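Long-range contact in nudix hydrolase domain-containing protein (Thermotoga maritima, PDB 3E57), which is of uncharacterised function but probably hydrolyses a nucleoside diphosphate linked to another moiety: residues Glu16-Phe26 against Phe47-Arg57. Sequence-based numbering, arbitrary orientation.
Sequences ERILVVKTEDF and FLDQYGFFRER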
ATOM      1  N   GLU B  16      17.136 -26.495  -1.730  1.00 45.33           N
ATOM      2  CA  GLU B  16      15.827 -25.838  -2.002  1.00 44.95           C
ATOM      3  C   GLU B  16      15.972 -24.715  -3.040  1.00 44.44           C
ATOM      4  O   GLU B  16      16.346 -23.588  -2.701  1.00 44.86           O
ATOM      5  CB  GLU B  16      15.239 -25.294  -0.692  1.00 45.22           C
ATOM      6  CG  GLU B  16      13.850 -24.659  -0.824  1.00 45.82           C
ATOM      7  CD  GLU B  16      13.328 -24.073   0.478  1.00 46.63           C
ATOM      8  OE1 GLU B  16      14.072 -24.079   1.482  1.00 49.35           O
ATOM      9  OE2 GLU B  16      12.170 -23.594   0.495  1.00 50.04           O
ATOM     10  N   ARG B  17      15.683 -25.029  -4.303  1.00 43.52           N
ATOM     11  CA  ARG B  17      15.599 -24.012  -5.355  1.00 42.82           C
ATOM     12  C   ARG B  17      14.161 -23.508  -5.426  1.00 41.87           C
ATOM     13  O   ARG B  17      13.225 -24.308  -5.502  1.00 41.67           O
ATOM     14  CB  ARG B  17      16.016 -24.573  -6.713  1.00 43.02           C
ATOM     15  CG  ARG B  17      17.494 -24.969  -6.796  1.00 44.01           C
ATOM     16  CD  ARG B  17      18.191 -24.296  -7.975  1.00 45.14           C
ATOM     17  NE  ARG B  17      17.597 -24.671  -9.258  1.00 45.54           N
ATOM     18  CZ  ARG B  17      17.756 -23.988 -10.391  1.00 46.23           C
ATOM     19  NH1 ARG B  17      18.502 -22.888 -10.432  1.00 47.10           N
ATOM     20  NH2 ARG B  17      17.166 -24.411 -11.502  1.00 46.05           N
ATOM     21  N   ILE B  18      13.989 -22.189  -5.432  1.00 40.96           N
ATOM     22  CA  ILE B  18      12.654 -21.593  -5.278  1.00 40.15           C
ATOM     23  C   ILE B  18      12.284 -20.592  -6.373  1.00 39.51           C
ATOM     24  O   ILE B  18      13.157 -20.035  -7.032  1.00 39.59           O
ATOM     25  CB  ILE B  18      12.465 -20.961  -3.869  1.00 40.03           C
ATOM     26  CG1 ILE B  18      13.612 -20.011  -3.489  1.00 39.78           C
ATOM     27  CG2 ILE B  18      12.344 -22.052  -2.822  1.00 39.72           C
ATOM     28  CD1 ILE B  18      13.552 -18.653  -4.123  1.00 40.07           C
ATOM     29  N   LEU B  19      10.976 -20.382  -6.560  1.00 38.52           N
ATOM     30  CA  LEU B  19      10.460 -19.544  -7.643  1.00 37.96           C
ATOM     31  C   LEU B  19      10.754 -18.066  -7.397  1.00 37.37           C
ATOM     32  O   LEU B  19      10.454 -17.518  -6.323  1.00 36.97           O
ATOM     33  CB  LEU B  19       8.945 -19.747  -7.825  1.00 37.91           C
ATOM     34  CG  LEU B  19       8.231 -18.991  -8.958  1.00 37.96           C
ATOM     35  CD1 LEU B  19       8.758 -19.418 -10.324  1.00 36.73           C
ATOM     36  CD2 LEU B  19       6.727 -19.201  -8.881  1.00 37.36           C
ATOM     37  N   VAL B  20      11.325 -17.430  -8.416  1.00 36.93           N
ATOM     38  CA  VAL B  20      11.644 -16.012  -8.381  1.00 36.61           C
ATOM     39  C   VAL B  20      11.280 -15.355  -9.706  1.00 36.31           C
ATOM     40  O   VAL B  20      11.054 -16.037 -10.697  1.00 35.70           O
ATOM     41  CB  VAL B  20      13.145 -15.789  -8.083  1.00 36.54           C
ATOM     42  CG1 VAL B  20      13.492 -16.319  -6.708  1.00 36.00           C
ATOM     43  CG2 VAL B  20      14.037 -16.459  -9.157  1.00 36.82           C
ATOM     44  N   VAL B  21      11.191 -14.028  -9.698  1.00 36.07           N
ATOM     45  CA  VAL B  21      11.142 -13.234 -10.923  1.00 36.42           C
ATOM     46  C   VAL B  21      12.145 -12.097 -10.800  1.00 36.65           C
ATOM     47  O   VAL B  21      12.496 -11.700  -9.697  1.00 36.37           O
ATOM     48  CB  VAL B  21       9.742 -12.645 -11.199  1.00 35.98           C
ATOM     49  CG1 VAL B  21       8.743 -13.744 -11.475  1.00 35.12           C
ATOM     50  CG2 VAL B  21       9.281 -11.767 -10.035  1.00 36.38           C
ATOM     51  N   LYS B  22      12.632 -11.602 -11.934  1.00 37.77           N
ATOM     52  CA  LYS B  22      13.490 -10.420 -11.940  1.00 38.28           C
ATOM     53  C   LYS B  22      12.626  -9.227 -11.565  1.00 38.32           C
ATOM     54  O   LYS B  22      11.497  -9.106 -12.032  1.00 38.14           O
ATOM     55  CB  LYS B  22      14.140 -10.197 -13.315  1.00 38.69           C
ATOM     56  CG  LYS B  22      15.157 -11.265 -13.712  1.00 39.97           C
ATOM     57  CD  LYS B  22      16.109 -10.798 -14.839  1.00 40.13           C
ATOM     58  CE  LYS B  22      15.377 -10.447 -16.144  1.00 42.16           C
ATOM     59  NZ  LYS B  22      16.332 -10.256 -17.305  1.00 42.81           N
ATOM     60  N   THR B  23      13.155  -8.359 -10.712  1.00 38.41           N
ATOM     61  CA  THR B  23      12.447  -7.159 -10.313  1.00 38.44           C
ATOM     62  C   THR B  23      12.125  -6.295 -11.531  1.00 38.41           C
ATOM     63  O   THR B  23      11.024  -5.753 -11.630  1.00 38.16           O
ATOM     64  CB  THR B  23      13.249  -6.361  -9.268  1.00 38.67           C
ATOM     65  OG1 THR B  23      13.542  -7.205  -8.147  1.00 39.39           O
ATOM     66  CG2 THR B  23      12.464  -5.160  -8.788  1.00 38.55           C
ATOM     67  N   GLU B  24      13.057  -6.193 -12.479  1.00 38.22           N
ATOM     68  CA  GLU B  24      12.805  -5.406 -13.692  1.00 38.23           C
ATOM     69  C   GLU B  24      11.607  -5.937 -14.489  1.00 37.61           C
ATOM     70  O   GLU B  24      10.808  -5.147 -14.996  1.00 37.84           O
ATOM     71  CB  GLU B  24      14.058  -5.290 -14.580  1.00 38.59           C
ATOM     72  CG  GLU B  24      14.603  -6.596 -15.142  1.00 39.97           C
ATOM     73  CD  GLU B  24      15.853  -6.382 -16.004  1.00 40.58           C
ATOM     74  OE1 GLU B  24      15.735  -5.751 -17.080  1.00 43.65           O
ATOM     75  OE2 GLU B  24      16.946  -6.851 -15.603  1.00 43.80           O
ATOM     76  N   ASP B  25      11.465  -7.261 -14.574  1.00 36.71           N
ATOM     77  CA  ASP B  25      10.302  -7.878 -15.240  1.00 36.30           C
ATOM     78  C   ASP B  25       8.992  -7.600 -14.464  1.00 35.51           C
ATOM     79  O   ASP B  25       7.956  -7.305 -15.058  1.00 34.98           O
ATOM     80  CB  ASP B  25      10.491  -9.389 -15.368  1.00 36.04           C
ATOM     81  CG  ASP B  25      11.615  -9.784 -16.340  1.00 36.77           C
ATOM     82  OD1 ASP B  25      11.892  -9.057 -17.320  1.00 36.93           O
ATOM     83  OD2 ASP B  25      12.207 -10.855 -16.113  1.00 36.33           O
ATOM     84  N   PHE B  26       9.053  -7.720 -13.139  1.00 35.15           N
ATOM     85  CA  PHE B  26       7.903  -7.403 -12.269  1.00 35.02           C
ATOM     86  C   PHE B  26       7.436  -5.960 -12.463  1.00 34.97           C
ATOM     87  O   PHE B  26       6.269  -5.712 -12.775  1.00 34.74           O
ATOM     88  CB  PHE B  26       8.246  -7.678 -10.795  1.00 34.55           C
ATOM     89  CG  PHE B  26       7.265  -7.089  -9.815  1.00 34.75           C
ATOM     90  CD1 PHE B  26       5.998  -7.633  -9.664  1.00 34.35           C
ATOM     91  CD2 PHE B  26       7.615  -5.996  -9.038  1.00 35.27           C
ATOM     92  CE1 PHE B  26       5.086  -7.081  -8.759  1.00 34.98           C
ATOM     93  CE2 PHE B  26       6.697  -5.438  -8.132  1.00 34.27           C
ATOM     94  CZ  PHE B  26       5.446  -5.986  -7.999  1.00 33.36           C
ATOM     95  N   PHE B  47       2.150 -14.261 -16.247  1.00 32.11           N
ATOM     96  CA  PHE B  47       3.382 -13.557 -15.876  1.00 32.25           C
ATOM     97  C   PHE B  47       4.426 -14.509 -15.307  1.00 32.32           C
ATOM     98  O   PHE B  47       5.609 -14.423 -15.650  1.00 32.97           O
ATOM     99  CB  PHE B  47       3.068 -12.427 -14.882  1.00 31.82           C
ATOM    100  CG  PHE B  47       4.268 -11.896 -14.171  1.00 31.55           C
ATOM    101  CD1 PHE B  47       5.078 -10.942 -14.768  1.00 31.06           C
ATOM    102  CD2 PHE B  47       4.575 -12.321 -12.884  1.00 30.83           C
ATOM    103  CE1 PHE B  47       6.196 -10.438 -14.109  1.00 31.64           C
ATOM    104  CE2 PHE B  47       5.689 -11.823 -12.228  1.00 30.89           C
ATOM    105  CZ  PHE B  47       6.498 -10.877 -12.840  1.00 30.50           C
ATOM    106  N   LEU B  48       3.991 -15.434 -14.452  1.00 32.65           N
ATOM    107  CA  LEU B  48       4.892 -16.434 -13.881  1.00 32.95           C
ATOM    108  C   LEU B  48       5.458 -17.366 -14.952  1.00 33.33           C
ATOM    109  O   LEU B  48       6.642 -17.652 -14.960  1.00 32.78           O
ATOM    110  CB  LEU B  48       4.183 -17.275 -12.813  1.00 32.62           C
ATOM    111  CG  LEU B  48       3.771 -16.579 -11.519  1.00 31.90           C
ATOM    112  CD1 LEU B  48       3.140 -17.603 -10.572  1.00 30.64           C
ATOM    113  CD2 LEU B  48       4.982 -15.880 -10.898  1.00 29.64           C
ATOM    114  N   ASP B  49       4.606 -17.848 -15.844  1.00 34.47           N
ATOM    115  CA  ASP B  49       5.071 -18.741 -16.906  1.00 35.19           C
ATOM    116  C   ASP B  49       6.046 -18.041 -17.843  1.00 35.72           C
ATOM    117  O   ASP B  49       6.986 -18.665 -18.331  1.00 36.10           O
ATOM    118  CB  ASP B  49       3.895 -19.318 -17.690  1.00 35.60           C
ATOM    119  CG  ASP B  49       3.346 -20.593 -17.068  1.00 36.77           C
ATOM    120  OD1 ASP B  49       4.098 -21.280 -16.328  1.00 36.25           O
ATOM    121  OD2 ASP B  49       2.157 -20.902 -17.332  1.00 38.18           O
ATOM    122  N   GLN B  50       5.824 -16.751 -18.075  1.00 36.00           N
ATOM    123  CA  GLN B  50       6.655 -15.960 -18.974  1.00 36.21           C
ATOM    124  C   GLN B  50       7.975 -15.478 -18.345  1.00 36.60           C
ATOM    125  O   GLN B  50       9.001 -15.400 -19.025  1.00 36.57           O
ATOM    126  CB  GLN B  50       5.849 -14.778 -19.488  1.00 36.15           C
ATOM    127  CG  GLN B  50       6.530 -13.977 -20.567  1.00 36.37           C
ATOM    128  CD  GLN B  50       5.639 -12.919 -21.157  1.00 36.54           C
ATOM    129  OE1 GLN B  50       4.654 -12.498 -20.542  1.00 36.96           O
ATOM    130  NE2 GLN B  50       5.980 -12.471 -22.358  1.00 38.02           N
ATOM    131  N   TYR B  51       7.963 -15.156 -17.056  1.00 36.82           N
ATOM    132  CA  TYR B  51       9.140 -14.566 -16.410  1.00 37.10           C
ATOM    133  C   TYR B  51       9.707 -15.356 -15.233  1.00 37.02           C
ATOM    134  O   TYR B  51      10.820 -15.087 -14.793  1.00 36.49           O
ATOM    135  CB  TYR B  51       8.803 -13.149 -15.947  1.00 37.44           C
ATOM    136  CG  TYR B  51       8.450 -12.214 -17.071  1.00 37.83           C
ATOM    137  CD1 TYR B  51       9.430 -11.715 -17.918  1.00 38.09           C
ATOM    138  CD2 TYR B  51       7.135 -11.815 -17.277  1.00 38.26           C
ATOM    139  CE1 TYR B  51       9.106 -10.847 -18.945  1.00 38.12           C
ATOM    140  CE2 TYR B  51       6.803 -10.952 -18.300  1.00 38.12           C
ATOM    141  CZ  TYR B  51       7.792 -10.472 -19.131  1.00 38.48           C
ATOM    142  OH  TYR B  51       7.459  -9.616 -20.147  1.00 39.10           O
ATOM    143  N   GLY B  52       8.946 -16.318 -14.721  1.00 37.33           N
ATOM    144  CA  GLY B  52       9.360 -17.073 -13.548  1.00 37.97           C
ATOM    145  C   GLY B  52      10.503 -18.025 -13.842  1.00 38.59           C
ATOM    146  O   GLY B  52      10.589 -18.581 -14.940  1.00 37.60           O
ATOM    147  N   PHE B  53      11.388 -18.185 -12.862  1.00 39.32           N
ATOM    148  CA  PHE B  53      12.445 -19.195 -12.906  1.00 40.41           C
ATOM    149  C   PHE B  53      12.834 -19.558 -11.476  1.00 41.26           C
ATOM    150  O   PHE B  53      12.405 -18.892 -10.528  1.00 40.65           O
ATOM    151  CB  PHE B  53      13.655 -18.708 -13.723  1.00 40.21           C
ATOM    152  CG  PHE B  53      14.338 -17.482 -13.162  1.00 40.20           C
ATOM    153  CD1 PHE B  53      15.561 -17.588 -12.508  1.00 39.69           C
ATOM    154  CD2 PHE B  53      13.773 -16.224 -13.313  1.00 40.34           C
ATOM    155  CE1 PHE B  53      16.197 -16.464 -11.999  1.00 39.76           C
ATOM    156  CE2 PHE B  53      14.406 -15.094 -12.807  1.00 40.24           C
ATOM    157  CZ  PHE B  53      15.620 -15.216 -12.148  1.00 40.38           C
ATOM    158  N   PHE B  54      13.622 -20.618 -11.311  1.00 42.39           N
ATOM    159  CA  PHE B  54      13.995 -21.085  -9.974  1.00 43.63           C
ATOM    160  C   PHE B  54      15.466 -20.841  -9.661  1.00 44.83           C
ATOM    161  O   PHE B  54      16.315 -20.903 -10.548  1.00 44.84           O
ATOM    162  CB  PHE B  54      13.638 -22.558  -9.801  1.00 43.55           C
ATOM    163  CG  PHE B  54      12.172 -22.831  -9.913  1.00 43.32           C
ATOM    164  CD1 PHE B  54      11.358 -22.801  -8.789  1.00 43.32           C
ATOM    165  CD2 PHE B  54      11.597 -23.098 -11.144  1.00 43.34           C
ATOM    166  CE1 PHE B  54       9.992 -23.043  -8.892  1.00 43.21           C
ATOM    167  CE2 PHE B  54      10.231 -23.340 -11.258  1.00 43.47           C
ATOM    168  CZ  PHE B  54       9.428 -23.315 -10.127  1.00 43.15           C
ATOM    169  N   ARG B  55      15.743 -20.550  -8.391  1.00 46.47           N
ATOM    170  CA  ARG B  55      17.090 -20.247  -7.905  1.00 47.79           C
ATOM    171  C   ARG B  55      17.228 -20.656  -6.443  1.00 48.91           C
ATOM    172  O   ARG B  55      16.242 -20.699  -5.709  1.00 48.83           O
ATOM    173  CB  ARG B  55      17.394 -18.748  -8.033  1.00 48.25           C
ATOM    174  CG  ARG B  55      17.689 -18.261  -9.455  1.00 49.03           C
ATOM    175  CD  ARG B  55      18.984 -18.856 -10.027  1.00 50.43           C
ATOM    176  NE  ARG B  55      19.298 -18.330 -11.362  1.00 50.66           N
ATOM    177  CZ  ARG B  55      18.997 -18.918 -12.525  1.00 51.32           C
ATOM    178  NH1 ARG B  55      18.357 -20.085 -12.567  1.00 51.63           N
ATOM    179  NH2 ARG B  55      19.341 -18.330 -13.666  1.00 51.09           N
ATOM    180  N   GLU B  56      18.460 -20.948  -6.034  1.00 50.17           N
ATOM    181  CA  GLU B  56      18.771 -21.289  -4.646  1.00 51.06           C
ATOM    182  C   GLU B  56      18.268 -20.209  -3.692  1.00 51.97           C
ATOM    183  O   GLU B  56      18.486 -19.024  -3.931  1.00 51.91           O
ATOM    184  CB  GLU B  56      20.288 -21.468  -4.482  1.00 51.16           C
ATOM    185  CG  GLU B  56      20.774 -21.685  -3.048  1.00 51.09           C
ATOM    186  CD  GLU B  56      20.240 -22.956  -2.413  1.00 52.42           C
ATOM    187  OE1 GLU B  56      19.939 -23.925  -3.152  1.00 52.63           O
ATOM    188  OE2 GLU B  56      20.145 -22.987  -1.164  1.00 52.95           O
ATOM    189  N   ARG B  57      17.617 -20.635  -2.610  1.00 53.36           N
ATOM    190  CA  ARG B  57      16.980 -19.725  -1.647  1.00 54.10           C
ATOM    191  C   ARG B  57      17.984 -18.808  -0.959  1.00 54.89           C
ATOM    192  O   ARG B  57      17.780 -17.596  -0.893  1.00 55.03           O
ATOM    193  CB  ARG B  57      16.203 -20.523  -0.590  1.00 54.16           C
ATOM    194  CG  ARG B  57      15.479 -19.667   0.454  1.00 54.24           C
ATOM    195  CD  ARG B  57      14.500 -20.502   1.271  1.00 54.75           C
ATOM    196  NE  ARG B  57      13.979 -19.782   2.435  1.00 55.31           N
ATOM    197  CZ  ARG B  57      13.065 -20.262   3.283  1.00 55.93           C
ATOM    198  NH1 ARG B  57      12.546 -21.478   3.113  1.00 56.79           N
ATOM    199  NH2 ARG B  57      12.659 -19.521   4.310  1.00 56.76           N
TER
HETATM  200  O   HOH W   1      11.988 -12.941 -14.558  1.00 40.00           O
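Val20 and Phe53 form an antiparallel hydrogen-bonded pair: Val20 N reaches Phe53 O at 2.8 Å (N-H...O 164°), and Phe53 N returns to Val20 O. From Phe53 CB, on the Val20 face of the sheet, a chi1 of 62° sets CG between the backbone N and carbonyl carbon, which folds the ring back over strand 17-22 and brings CG to 4.1 Å from Val20 CG2. CD2 then passes 3.8 Å from Val20 O, CE2 also meets Lys22 CG, and Val20 CG2 lies over the ring face, nearest CE1 and CZ (both 3.6 Å). That methyl lies 15° off the ring normal, so the contact is a CH-pi interaction. With an alanine in place of Phe53, Val20 CG2 would probably lose its aromatic cover and the Arg55 guanidinium, one face of which rests on Phe53 CD1, would be freer to turn. On the reverse side of the sheet, Leu19 CD1 sits over the Phe54 ring, 4.2 Å from its centroid. Where the strands part, one water accepts from Lys22 N and donates to Asp25 OD2 and Tyr51 O, while Val21 CG1 packs 3.7 Å from Phe47 CE2. Strand 17-22 pairs antiparallel with both 53-56 and 66-77, with helix 115-130 against Leu19 and Phe54 and strand 131-145 beside Phe26.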